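Local coordinates for ABC transporter, substrate binding protein (Mannopine) (Agrobacterium fabrum, PDB 5L9S) that serves as the periplasmic solute-binding protein of an ABC transporter for the opine mannopine, in its open, unliganded state, at residues G12-A17 / K105-S110; G65-G70 / W309-M314; Q125-M130 / L152-L157; D129-A134 / F175-E180; K266-E269 / T274-S277. All blocks are in the same frame, centred on the assembly; numbering follows the deposited sequence.

In the fold
From the N terminus, helix 12-30 reaches strand 103-116 in contact 1, closing a loop of 87 residues. Contact 2 opens inside that loop, at the turn after strand 61-65, and closes only at the C-terminal helix 307-325; the two therefore cross, and the salt bridge between Lys105 and Glu66 joins them. Contacts 3, 4 and 5 all nest within the loop of contact 2. Contacts 3 and 4 share Asp129 and Met130 and tie helix 127-130 and the residues after it to helices 149-158 and 171-181. Contact 5 closes a short loop after helix 261-271 and packs against contact 1, about 34 Å from contact 4 between centres.

Contact 1: G12-A17 / K105-S110; sequences GTYEKA and KLQSTS
Tyr14 and Gln107 meet from opposite directions, where helix 12-30 of this periplasmic-binding fold leans on the long strand 103-116. The contact is small, with 112 Å² buried over both sides, and nearly all of it gathers round one phenol. Tyr14 turns its ring away from its own backbone N (chi1 -162°), and this carries the hydroxyl across the gap between helix and strand. There Tyr14 OH comes to 2.7 Å from Gln107 OE1. The approach is polar and close, but the hydrogen-bonding partner of the hydroxyl is Asp236, on the neighbouring strand 224-240. The ring and the amide are steeply inclined to one another, their planes 74° apart. Gln107 reaches this spot by bending: CG is wedged between the backbone N and the carbonyl carbon (chi1 49°), and a bend at chi2 lifts OE1 toward the phenol.

Beside the amide, Leu106 supplies the apolar half of the tight part. Its CD2 methyl lies 3.9 Å from Tyr14 CZ, and Leu106 also packs on Leu18 and Trp22, further along the same helix as the tyrosine. Leu271 touches Tyr14 too, so the phenol meets strand 103-116, helix 261-271 and, through Asp236, strand 224-240. The opposite character prevails on the outward side of segment 12-17, where Gly12, Thr13 and Lys16 are exposed to solvent and stay clear of the strand. The backbones themselves remain far apart, with Tyr14 CA and Gln107 CA separated by 11.1 Å. On the tight side, Tyr14 OH approaches Leu106 CD2 to 3.2 Å.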
# COMPACT_ATOMS: atom_id res chain seq x y z
N GLY A 12 11.98 -1.21 13.14
CA GLY A 12 11.04 -1.87 14.04
C GLY A 12 10.50 -3.22 13.63
O GLY A 12 11.26 -4.13 13.29
N THR A 13 9.17 -3.35 13.70
CA THR A 13 8.38 -4.55 13.40
C THR A 13 8.51 -4.97 11.94
O THR A 13 8.61 -6.17 11.66
CB THR A 13 6.93 -4.32 13.86
OG1 THR A 13 6.89 -4.56 15.27
CG2 THR A 13 5.92 -5.23 13.17
N TYR A 14 8.52 -3.97 11.04
CA TYR A 14 8.65 -4.11 9.60
C TYR A 14 10.00 -4.76 9.27
O TYR A 14 10.03 -5.79 8.59
CB TYR A 14 8.50 -2.72 8.96
CG TYR A 14 8.19 -2.68 7.47
CD1 TYR A 14 7.86 -3.84 6.77
CD2 TYR A 14 8.23 -1.48 6.77
CE1 TYR A 14 7.61 -3.80 5.39
CE2 TYR A 14 7.97 -1.43 5.39
CZ TYR A 14 7.66 -2.59 4.71
OH TYR A 14 7.40 -2.51 3.36
N GLU A 15 11.09 -4.21 9.82
CA GLU A 15 12.46 -4.71 9.65
C GLU A 15 12.64 -6.12 10.20
O GLU A 15 13.30 -6.94 9.57
CB GLU A 15 13.40 -3.75 10.34
CG GLU A 15 14.88 -3.96 10.12
CD GLU A 15 15.64 -2.80 10.71
OE1 GLU A 15 15.95 -1.84 9.96
OE2 GLU A 15 15.80 -2.78 11.96
N LYS A 16 12.04 -6.40 11.37
CA LYS A 16 12.09 -7.70 12.05
C LYS A 16 11.48 -8.78 11.20
O LYS A 16 12.09 -9.85 11.06
CB LYS A 16 11.39 -7.59 13.40
CG LYS A 16 11.77 -8.65 14.43
CD LYS A 16 10.89 -8.53 15.68
CE LYS A 16 11.46 -7.64 16.79
NZ LYS A 16 11.39 -6.19 16.46
N ALA A 17 10.29 -8.52 10.60
CA ALA A 17 9.58 -9.45 9.71
C ALA A 17 10.45 -9.78 8.46
O ALA A 17 10.55 -10.95 8.06
CB ALA A 17 8.24 -8.86 9.29
N LYS A 105 7.94 -4.71 -6.30
CA LYS A 105 6.93 -4.68 -5.25
C LYS A 105 7.36 -5.59 -4.10
O LYS A 105 7.75 -6.74 -4.32
CB LYS A 105 5.54 -5.12 -5.78
CG LYS A 105 4.37 -4.56 -4.95
CD LYS A 105 3.71 -3.29 -5.58
CE LYS A 105 2.60 -3.61 -6.56
NZ LYS A 105 2.25 -2.47 -7.45
N LEU A 106 7.30 -5.07 -2.88
CA LEU A 106 7.62 -5.87 -1.71
C LEU A 106 6.31 -6.44 -1.21
O LEU A 106 6.13 -7.66 -1.20
CB LEU A 106 8.29 -5.01 -0.64
CG LEU A 106 8.73 -5.76 0.59
CD1 LEU A 106 10.00 -6.54 0.34
CD2 LEU A 106 8.91 -4.82 1.74
N GLN A 107 5.37 -5.57 -0.83
CA GLN A 107 4.07 -5.98 -0.29
C GLN A 107 3.08 -4.84 -0.47
O GLN A 107 3.50 -3.69 -0.57
CB GLN A 107 4.19 -6.39 1.19
CG GLN A 107 4.93 -5.40 2.10
CD GLN A 107 4.20 -4.16 2.54
OE1 GLN A 107 4.83 -3.26 3.11
NE2 GLN A 107 2.88 -4.04 2.33
N SER A 108 1.77 -5.14 -0.43
CA SER A 108 0.73 -4.11 -0.57
C SER A 108 -0.29 -4.15 0.57
O SER A 108 -0.54 -5.19 1.18
CB SER A 108 0.06 -4.15 -1.94
OG SER A 108 0.92 -3.83 -3.01
N THR A 109 -0.86 -3.01 0.86
CA THR A 109 -1.79 -2.87 1.94
C THR A 109 -3.08 -2.34 1.35
O THR A 109 -3.08 -1.68 0.31
CB THR A 109 -1.09 -2.06 3.07
OG1 THR A 109 -0.28 -3.00 3.79
CG2 THR A 109 -2.05 -1.46 4.06
N SER A 110 -4.19 -2.68 1.99
CA SER A 110 -5.50 -2.27 1.53
C SER A 110 -6.10 -1.13 2.35
O SER A 110 -5.87 -1.02 3.55
CB SER A 110 -6.46 -3.46 1.51
OG SER A 110 -6.08 -4.45 0.57

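Contact 2: G65-G70 / W309-M314; sequences GEIQAG and WINANM
Asn311 ND2 is held by two backbone carbonyls, one across the contact at Ile67 and one at Ala307, a turn earlier in its own helix. The bond from Asn311 ND2 to Ile67 O is 2.7 Å long and nearly straight, 165° at the hydrogen. It lies in the plane of the amide, and its donor is tilted 15° from the carbonyl plane of Ile67. Two acceptors on one nitrogen probably fix the rotation of the amide. Asn311 CG stands anti to its carbonyl carbon (chi1 -77°), which sends the amide out toward the loop; there ND2 also comes to 3.4 Å from Gly70 C.

The bond joins two distant elements of the two-lobed periplasmic-binding fold: the loop that follows sheet strand 61-65, and the C-terminal helix 307-325. Next to it runs an apolar seam in which Ile67 and Ile310 cross at about a right angle. Their CG2 methyls lead, Ile67 CG2 to Ile310 CG2 being 3.7 Å, and the two CD1 atoms follow more loosely. Trp149 of helix 149-158 packs on both isoleucines. Two residues further along the helix, Asn313 ND2 folds back to donate to Trp309 O at 3.0 Å.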
# COMPACT_ATOMS: atom_id res chain seq x y z
N GLY A 65 7.01 4.00 -0.65
CA GLY A 65 5.69 3.82 -1.23
C GLY A 65 5.72 3.80 -2.74
O GLY A 65 6.55 4.48 -3.34
N GLU A 66 4.83 3.02 -3.36
CA GLU A 66 4.80 2.85 -4.81
C GLU A 66 4.47 4.13 -5.59
O GLU A 66 4.95 4.31 -6.71
CB GLU A 66 3.88 1.69 -5.23
CG GLU A 66 2.37 1.85 -5.05
CD GLU A 66 1.60 0.70 -5.66
OE1 GLU A 66 1.66 0.52 -6.90
OE2 GLU A 66 0.97 -0.06 -4.90
N ILE A 67 3.71 5.04 -4.99
CA ILE A 67 3.37 6.32 -5.61
C ILE A 67 4.59 7.23 -5.59
O ILE A 67 4.81 7.96 -6.55
CB ILE A 67 2.07 6.94 -5.02
CG1 ILE A 67 0.86 6.10 -5.44
CG2 ILE A 67 1.89 8.43 -5.46
CD1 ILE A 67 -0.18 6.06 -4.47
N GLN A 68 5.41 7.16 -4.54
CA GLN A 68 6.62 7.95 -4.51
C GLN A 68 7.69 7.32 -5.45
O GLN A 68 8.54 8.04 -5.98
CB GLN A 68 7.12 8.15 -3.05
CG GLN A 68 8.50 8.84 -2.88
CD GLN A 68 8.59 10.29 -3.35
OE1 GLN A 68 7.66 11.10 -3.24
NE2 GLN A 68 9.76 10.67 -3.84
N ALA A 69 7.56 6.01 -5.76
CA ALA A 69 8.52 5.24 -6.55
C ALA A 69 8.30 5.03 -8.11
O ALA A 69 9.02 4.21 -8.65
CB ALA A 69 8.69 3.87 -5.90
N GLY A 70 7.48 5.72 -8.89
CA GLY A 70 6.55 6.78 -8.60
C GLY A 70 6.91 8.03 -9.36
O GLY A 70 6.74 8.11 -10.58
N TRP A 309 -0.33 9.51 -12.87
CA TRP A 309 -1.37 10.51 -12.72
C TRP A 309 -1.36 11.18 -11.34
O TRP A 309 -1.41 12.42 -11.27
CB TRP A 309 -2.76 9.94 -13.07
CG TRP A 309 -3.86 10.96 -13.09
CD1 TRP A 309 -4.33 11.64 -14.17
CD2 TRP A 309 -4.59 11.46 -11.95
NE1 TRP A 309 -5.32 12.52 -13.79
CE2 TRP A 309 -5.50 12.43 -12.44
CE3 TRP A 309 -4.57 11.18 -10.57
CZ2 TRP A 309 -6.39 13.11 -11.59
CZ3 TRP A 309 -5.42 11.88 -9.74
CH2 TRP A 309 -6.32 12.84 -10.24
N ILE A 310 -1.31 10.38 -10.26
CA ILE A 310 -1.29 10.90 -8.88
C ILE A 310 -0.14 11.91 -8.67
O ILE A 310 -0.38 12.99 -8.11
CB ILE A 310 -1.30 9.75 -7.82
CG1 ILE A 310 -2.60 8.91 -7.94
CG2 ILE A 310 -1.14 10.32 -6.39
CD1 ILE A 310 -2.49 7.53 -7.44
N ASN A 311 1.09 11.58 -9.15
CA ASN A 311 2.27 12.44 -9.02
C ASN A 311 2.15 13.73 -9.80
O ASN A 311 2.53 14.79 -9.29
CB ASN A 311 3.55 11.71 -9.39
CG ASN A 311 4.03 10.79 -8.32
OD1 ASN A 311 4.49 11.20 -7.23
ND2 ASN A 311 3.93 9.50 -8.62
N ALA A 312 1.62 13.64 -11.02
CA ALA A 312 1.42 14.81 -11.87
C ALA A 312 0.34 15.75 -11.33
O ALA A 312 0.49 16.98 -11.49
CB ALA A 312 1.06 14.37 -13.28
N ASN A 313 -0.72 15.20 -10.69
CA ASN A 313 -1.82 16.03 -10.20
C ASN A 313 -1.81 16.25 -8.68
O ASN A 313 -2.74 16.86 -8.15
CB ASN A 313 -3.16 15.48 -10.69
CG ASN A 313 -3.29 15.50 -12.18
OD1 ASN A 313 -3.70 16.49 -12.78
ND2 ASN A 313 -2.92 14.41 -12.84
N MET A 314 -0.73 15.84 -8.01
CA MET A 314 -0.52 15.95 -6.56
C MET A 314 -0.75 17.35 -5.94
O MET A 314 -1.51 17.46 -4.98
CB MET A 314 0.87 15.44 -6.19
CG MET A 314 0.85 14.30 -5.23
SD MET A 314 0.19 14.88 -3.67
CE MET A 314 1.14 13.83 -2.51

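Contact 3: Q125-M130 / L152-L157; sequences QTWADM and LAAALL
Trp127 lies against Ala154 from its first side-chain atom onward: Trp127 CB is 3.4 Å from Ala154 O. CG, anti to the carbonyl carbon (chi1 -65°), brings the indole against helix 149-158 and stands near both that oxygen and the Ala154 methyl. The ring then divides its neighbours. On the pyrrole side, Trp127 CD1 meets Leu157 CD1 at 3.6 Å, and NE1 passes close to the same methyl before donating its hydrogen to Gly230 O. On the benzene side, CD2, CE2 and CE3 spread beneath Ala154 CB, which sits over the face in a CH-pi contact, 3.9 Å from the six-membered centroid and 20° off the normal. Met130 SD, from the same helix, reaches the ring edge in its plane.

The short helix 127-130 that carries this indole begins with a capping box. Thr126 OG1 accepts from Asp129 N. Asp129 OD2 accepts in return from Thr126 N, which comes from above the carboxylate plane, and also from Gln125 N at 2.7 Å through its anti lone pair. A water bridges Ala128 N and Leu157 O by two weak bonds. The link to helix 149-158 is thus chiefly apolar, made by methyl groups on an indole, while the polar NE1 is satisfied by a third element, strand 224-240.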
# COMPACT_ATOMS: atom_id res chain seq x y z
N GLN A 125 -21.66 -2.93 0.89
CA GLN A 125 -20.63 -3.75 0.24
C GLN A 125 -19.82 -3.01 -0.83
O GLN A 125 -18.77 -3.50 -1.25
CB GLN A 125 -21.25 -5.06 -0.30
CG GLN A 125 -21.80 -5.99 0.81
CD GLN A 125 -20.80 -6.25 1.92
OE1 GLN A 125 -19.71 -6.79 1.73
NE2 GLN A 125 -21.14 -5.85 3.14
N THR A 126 -20.29 -1.83 -1.27
CA THR A 126 -19.63 -1.03 -2.28
C THR A 126 -19.49 0.41 -1.83
O THR A 126 -20.13 0.81 -0.85
CB THR A 126 -20.40 -1.07 -3.61
OG1 THR A 126 -21.65 -0.45 -3.41
CG2 THR A 126 -20.58 -2.49 -4.14
N TRP A 127 -18.71 1.22 -2.56
CA TRP A 127 -18.59 2.64 -2.29
C TRP A 127 -19.96 3.34 -2.52
O TRP A 127 -20.29 4.28 -1.80
CB TRP A 127 -17.47 3.27 -3.13
CG TRP A 127 -16.10 2.74 -2.78
CD1 TRP A 127 -15.22 2.11 -3.62
CD2 TRP A 127 -15.45 2.82 -1.50
NE1 TRP A 127 -14.06 1.80 -2.95
CE2 TRP A 127 -14.18 2.22 -1.64
CE3 TRP A 127 -15.81 3.38 -0.25
CZ2 TRP A 127 -13.29 2.11 -0.57
CZ3 TRP A 127 -14.93 3.26 0.81
CH2 TRP A 127 -13.69 2.63 0.65
N ALA A 128 -20.79 2.82 -3.46
CA ALA A 128 -22.14 3.33 -3.71
C ALA A 128 -23.01 3.17 -2.47
O ALA A 128 -23.80 4.06 -2.17
CB ALA A 128 -22.76 2.62 -4.89
N ASP A 129 -22.82 2.07 -1.72
CA ASP A 129 -23.57 1.82 -0.49
C ASP A 129 -23.13 2.78 0.62
O ASP A 129 -23.97 3.17 1.43
CB ASP A 129 -23.40 0.37 -0.05
CG ASP A 129 -23.98 -0.71 -0.94
OD1 ASP A 129 -24.93 -0.40 -1.74
OD2 ASP A 129 -23.55 -1.88 -0.80
N MET A 130 -21.85 3.20 0.63
CA MET A 130 -21.34 4.19 1.59
C MET A 130 -22.12 5.52 1.41
O MET A 130 -22.41 6.21 2.39
CB MET A 130 -19.82 4.40 1.44
CG MET A 130 -19.23 5.42 2.40
SD MET A 130 -17.56 5.01 2.91
CE MET A 130 -17.28 6.18 4.07
N LEU A 152 -11.47 10.64 -3.24
CA LEU A 152 -11.97 11.09 -4.54
C LEU A 152 -12.34 9.92 -5.44
O LEU A 152 -13.43 9.91 -6.01
CB LEU A 152 -10.93 12.01 -5.21
CG LEU A 152 -10.64 13.36 -4.50
CD1 LEU A 152 -9.60 14.15 -5.25
CD2 LEU A 152 -11.89 14.21 -4.36
N ALA A 153 -11.44 8.91 -5.55
CA ALA A 153 -11.68 7.68 -6.30
C ALA A 153 -12.86 6.86 -5.70
O ALA A 153 -13.62 6.29 -6.48
CB ALA A 153 -10.41 6.84 -6.37
N ALA A 154 -13.04 6.84 -4.35
CA ALA A 154 -14.19 6.15 -3.72
C ALA A 154 -15.48 6.86 -4.14
O ALA A 154 -16.45 6.18 -4.44
CB ALA A 154 -14.08 6.16 -2.20
N ALA A 155 -15.46 8.21 -4.22
CA ALA A 155 -16.61 9.05 -4.62
C ALA A 155 -16.99 8.76 -6.04
O ALA A 155 -18.17 8.57 -6.32
CB ALA A 155 -16.28 10.53 -4.45
N LEU A 156 -15.99 8.67 -6.93
CA LEU A 156 -16.18 8.36 -8.35
C LEU A 156 -16.78 6.97 -8.57
O LEU A 156 -17.72 6.84 -9.34
CB LEU A 156 -14.87 8.53 -9.13
CG LEU A 156 -14.43 9.98 -9.33
CD1 LEU A 156 -12.90 10.09 -9.38
CD2 LEU A 156 -15.10 10.59 -10.55
N LEU A 157 -16.28 5.95 -7.86
CA LEU A 157 -16.79 4.57 -7.94
C LEU A 157 -18.23 4.48 -7.44
O LEU A 157 -19.04 3.75 -8.03
CB LEU A 157 -15.86 3.59 -7.19
CG LEU A 157 -14.43 3.42 -7.77
CD1 LEU A 157 -13.51 2.80 -6.75
CD2 LEU A 157 -14.42 2.59 -9.07
O HOH W 1 -19.53 1.69 -6.29

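Contact 4: D129-A134 / F175-E180; sequences DMWDLA and FRKLDE
Trp131 and Glu180 mark the closest pass of the two backbones, 7.9 Å between CA atoms, where the residues following helix 127-130 come alongside the last turns of helix 171-181. The indole spans this gap. Trp131 NE1 donates to Lys177 O at 2.8 Å, with 162° at the hydrogen; the oxygen lies in the plane of the ring, whereas the donor stands 62° above the carbonyl plane and so misses the lone pairs.

Lys177 serves the tryptophan a second time. With CG anti to the backbone N (chi1 -168°) and the chain bent at its second torsion, its aliphatic part folds over one face of the indole. CG lies near the rim, 3.4 Å from Trp131 NE1, and CE sits in CH-pi contact 3.9 Å from the centroid of the five-membered ring. Further round, Leu178 CD2 touches Trp131 CZ2 at 4.0 Å. Ala155 and Ala158 of helix 149-158 also pack on the indole. Lys177 NZ continues to a weak salt bridge with Glu180 OE2, 3.5 Å away, and that charge pairing probably helps keep the methylenes on the ring. One lysine therefore offers its backbone oxygen to the indole N-H and its hydrocarbon chain to the pi face, while its ammonium pairs weakly with Glu180 and, at longer range, with Asp159.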
# COMPACT_ATOMS: atom_id res chain seq x y z
N ASP A 129 -22.82 2.07 -1.72
CA ASP A 129 -23.57 1.82 -0.49
C ASP A 129 -23.13 2.78 0.62
O ASP A 129 -23.97 3.17 1.43
CB ASP A 129 -23.40 0.37 -0.05
CG ASP A 129 -23.98 -0.71 -0.94
OD1 ASP A 129 -24.93 -0.40 -1.74
OD2 ASP A 129 -23.55 -1.88 -0.80
N MET A 130 -21.85 3.20 0.63
CA MET A 130 -21.34 4.19 1.59
C MET A 130 -22.12 5.52 1.41
O MET A 130 -22.41 6.21 2.39
CB MET A 130 -19.82 4.40 1.44
CG MET A 130 -19.23 5.42 2.40
SD MET A 130 -17.56 5.01 2.91
CE MET A 130 -17.28 6.18 4.07
N TRP A 131 -22.53 5.82 0.17
CA TRP A 131 -23.30 7.01 -0.15
C TRP A 131 -24.82 6.81 0.01
O TRP A 131 -25.58 7.75 -0.16
CB TRP A 131 -22.99 7.47 -1.57
CG TRP A 131 -21.98 8.58 -1.63
CD1 TRP A 131 -22.22 9.91 -1.85
CD2 TRP A 131 -20.56 8.45 -1.47
NE1 TRP A 131 -21.03 10.61 -1.84
CE2 TRP A 131 -19.99 9.74 -1.62
CE3 TRP A 131 -19.70 7.36 -1.20
CZ2 TRP A 131 -18.62 9.97 -1.51
CZ3 TRP A 131 -18.34 7.60 -1.10
CH2 TRP A 131 -17.81 8.89 -1.24
N ASP A 132 -25.25 5.57 0.31
CA ASP A 132 -26.67 5.21 0.44
C ASP A 132 -27.10 5.23 1.92
O ASP A 132 -27.15 4.20 2.58
CB ASP A 132 -26.88 3.83 -0.20
CG ASP A 132 -28.28 3.44 -0.59
OD1 ASP A 132 -29.23 3.97 0.02
OD2 ASP A 132 -28.43 2.56 -1.48
N LEU A 133 -27.41 6.43 2.43
CA LEU A 133 -27.83 6.68 3.82
C LEU A 133 -29.22 6.15 4.12
O LEU A 133 -29.54 5.87 5.29
CB LEU A 133 -27.75 8.17 4.15
CG LEU A 133 -26.37 8.78 4.03
CD1 LEU A 133 -26.47 10.25 3.73
CD2 LEU A 133 -25.52 8.48 5.26
N ALA A 134 -30.06 6.01 3.07
CA ALA A 134 -31.39 5.45 3.18
C ALA A 134 -31.32 3.98 3.68
O ALA A 134 -31.83 3.69 4.77
CB ALA A 134 -32.09 5.51 1.83
N PHE A 175 -15.64 15.73 -6.20
CA PHE A 175 -15.99 16.71 -5.17
C PHE A 175 -17.48 16.96 -5.08
O PHE A 175 -17.98 17.18 -3.97
CB PHE A 175 -15.23 18.02 -5.36
CG PHE A 175 -13.85 18.02 -4.73
CD1 PHE A 175 -13.70 18.01 -3.35
CD2 PHE A 175 -12.72 18.06 -5.53
CE1 PHE A 175 -12.43 18.03 -2.78
CE2 PHE A 175 -11.45 18.09 -4.95
CZ PHE A 175 -11.31 18.09 -3.58
N ARG A 176 -18.18 16.90 -6.23
CA ARG A 176 -19.64 17.05 -6.36
C ARG A 176 -20.31 15.90 -5.57
O ARG A 176 -21.21 16.15 -4.77
CB ARG A 176 -20.05 16.97 -7.84
CG ARG A 176 -20.88 18.11 -8.40
CD ARG A 176 -21.14 17.84 -9.89
NE ARG A 176 -19.99 18.27 -10.67
CZ ARG A 176 -19.50 17.69 -11.77
NH1 ARG A 176 -20.05 16.58 -12.26
NH2 ARG A 176 -18.44 18.22 -12.37
N LYS A 177 -19.80 14.66 -5.75
CA LYS A 177 -20.29 13.47 -5.06
C LYS A 177 -20.02 13.55 -3.55
O LYS A 177 -20.93 13.25 -2.77
CB LYS A 177 -19.72 12.17 -5.68
CG LYS A 177 -20.39 10.85 -5.21
CD LYS A 177 -21.80 10.64 -5.79
CE LYS A 177 -22.43 9.34 -5.37
NZ LYS A 177 -23.88 9.31 -5.68
N LEU A 178 -18.79 13.99 -3.15
CA LEU A 178 -18.40 14.15 -1.74
C LEU A 178 -19.28 15.09 -0.98
O LEU A 178 -19.53 14.82 0.19
CB LEU A 178 -16.95 14.56 -1.57
CG LEU A 178 -16.00 13.41 -1.42
CD1 LEU A 178 -14.59 13.83 -1.69
CD2 LEU A 178 -16.14 12.75 -0.05
N ASP A 179 -19.77 16.18 -1.63
CA ASP A 179 -20.67 17.19 -1.04
C ASP A 179 -22.00 16.57 -0.58
O ASP A 179 -22.51 16.97 0.47
CB ASP A 179 -20.89 18.39 -2.00
CG ASP A 179 -19.73 19.39 -2.14
OD1 ASP A 179 -19.16 19.80 -1.09
OD2 ASP A 179 -19.45 19.82 -3.28
N GLU A 180 -22.52 15.57 -1.33
CA GLU A 180 -23.76 14.85 -1.01
C GLU A 180 -23.63 14.09 0.32
O GLU A 180 -24.63 13.97 1.04
CB GLU A 180 -24.09 13.81 -2.09
CG GLU A 180 -24.38 14.37 -3.47
CD GLU A 180 -24.76 13.31 -4.49
OE1 GLU A 180 -24.72 13.64 -5.70
OE2 GLU A 180 -25.10 12.17 -4.10

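Contact 5: K266-E269 / T274-S277; sequences KACE and TPPS
Cys268 SG rests over the ring of Pro275, helped by the first torsion of the cysteine. With chi1 at -72° the sulfur stands anti to its own carbonyl carbon and projects from helix 261-271 toward the returning loop. Cys268 SG is 3.7 Å from both Pro275 N and Pro275 CB, and Pro275 CD and CG lie only slightly further off, so the sulfur addresses much of the ring. Pro275 CD also approaches Cys268 CB, at 4.0 Å, which widens the apolar touch beyond the sulfur. Thr274 turns its side chain away and meets the sulfur with its carbonyl carbon, Cys268 SG to Thr274 C being 4.1 Å; its backbone pairs instead with Ser108 of strand 103-116.

Further on, Ser277 holds OG anti to its backbone N (chi1 172°). In that position the hydroxyl makes a weak N-cap bond to Ala280 N at the start of helix 278-283, and it is also hydrogen-bonded to Asp93. Pro275 touches Ala280 and Ile281 of that helix as well as the cysteine. Cys268 is linked to Cys273, and what results is a disulfide that ties the last turns of helix 261-271 to the loop leading into helix 278-283, with Pro275 packed on its sulfur.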
# COMPACT_ATOMS: atom_id res chain seq x y z
N LYS A 266 5.64 -15.74 4.53
CA LYS A 266 6.06 -15.65 5.93
C LYS A 266 6.05 -14.17 6.37
O LYS A 266 5.44 -13.86 7.40
CB LYS A 266 7.45 -16.30 6.11
CG LYS A 266 7.92 -16.35 7.55
CD LYS A 266 9.34 -16.86 7.66
CE LYS A 266 10.00 -16.50 8.99
NZ LYS A 266 9.25 -17.02 10.16
N ALA A 267 6.68 -13.28 5.58
CA ALA A 267 6.72 -11.85 5.87
C ALA A 267 5.30 -11.22 5.87
O ALA A 267 4.99 -10.42 6.75
CB ALA A 267 7.63 -11.12 4.88
N CYS A 268 4.43 -11.64 4.94
CA CYS A 268 3.08 -11.08 4.89
C CYS A 268 2.09 -11.71 5.89
O CYS A 268 1.08 -11.08 6.19
CB CYS A 268 2.53 -11.07 3.46
SG CYS A 268 3.32 -9.82 2.41
N GLU A 269 2.42 -12.88 6.49
CA GLU A 269 1.61 -13.46 7.58
C GLU A 269 1.83 -12.56 8.81
O GLU A 269 0.87 -12.13 9.44
CB GLU A 269 2.04 -14.90 7.92
CG GLU A 269 1.30 -16.01 7.17
CD GLU A 269 2.10 -17.30 7.01
OE1 GLU A 269 2.82 -17.68 7.95
OE2 GLU A 269 2.01 -17.92 5.92
N THR A 274 -0.61 -8.03 1.39
CA THR A 274 -0.76 -8.81 0.18
C THR A 274 0.60 -8.90 -0.52
O THR A 274 1.09 -7.87 -1.00
CB THR A 274 -1.88 -8.19 -0.68
OG1 THR A 274 -3.11 -8.33 0.04
CG2 THR A 274 -2.02 -8.82 -2.07
N PRO A 275 1.22 -10.09 -0.61
CA PRO A 275 2.50 -10.21 -1.33
C PRO A 275 2.30 -10.15 -2.85
O PRO A 275 1.18 -10.47 -3.30
CB PRO A 275 3.05 -11.58 -0.87
CG PRO A 275 1.85 -12.36 -0.53
CD PRO A 275 0.77 -11.40 -0.10
N PRO A 276 3.34 -9.80 -3.67
CA PRO A 276 3.14 -9.73 -5.13
C PRO A 276 2.92 -11.08 -5.84
O PRO A 276 2.45 -11.09 -6.97
CB PRO A 276 4.41 -9.03 -5.63
CG PRO A 276 5.45 -9.41 -4.64
CD PRO A 276 4.72 -9.38 -3.33
N SER A 277 3.29 -12.20 -5.20
CA SER A 277 3.16 -13.54 -5.74
C SER A 277 1.77 -14.11 -5.46
O SER A 277 1.28 -14.01 -4.34
CB SER A 277 4.26 -14.45 -5.16
OG SER A 277 4.11 -15.82 -5.49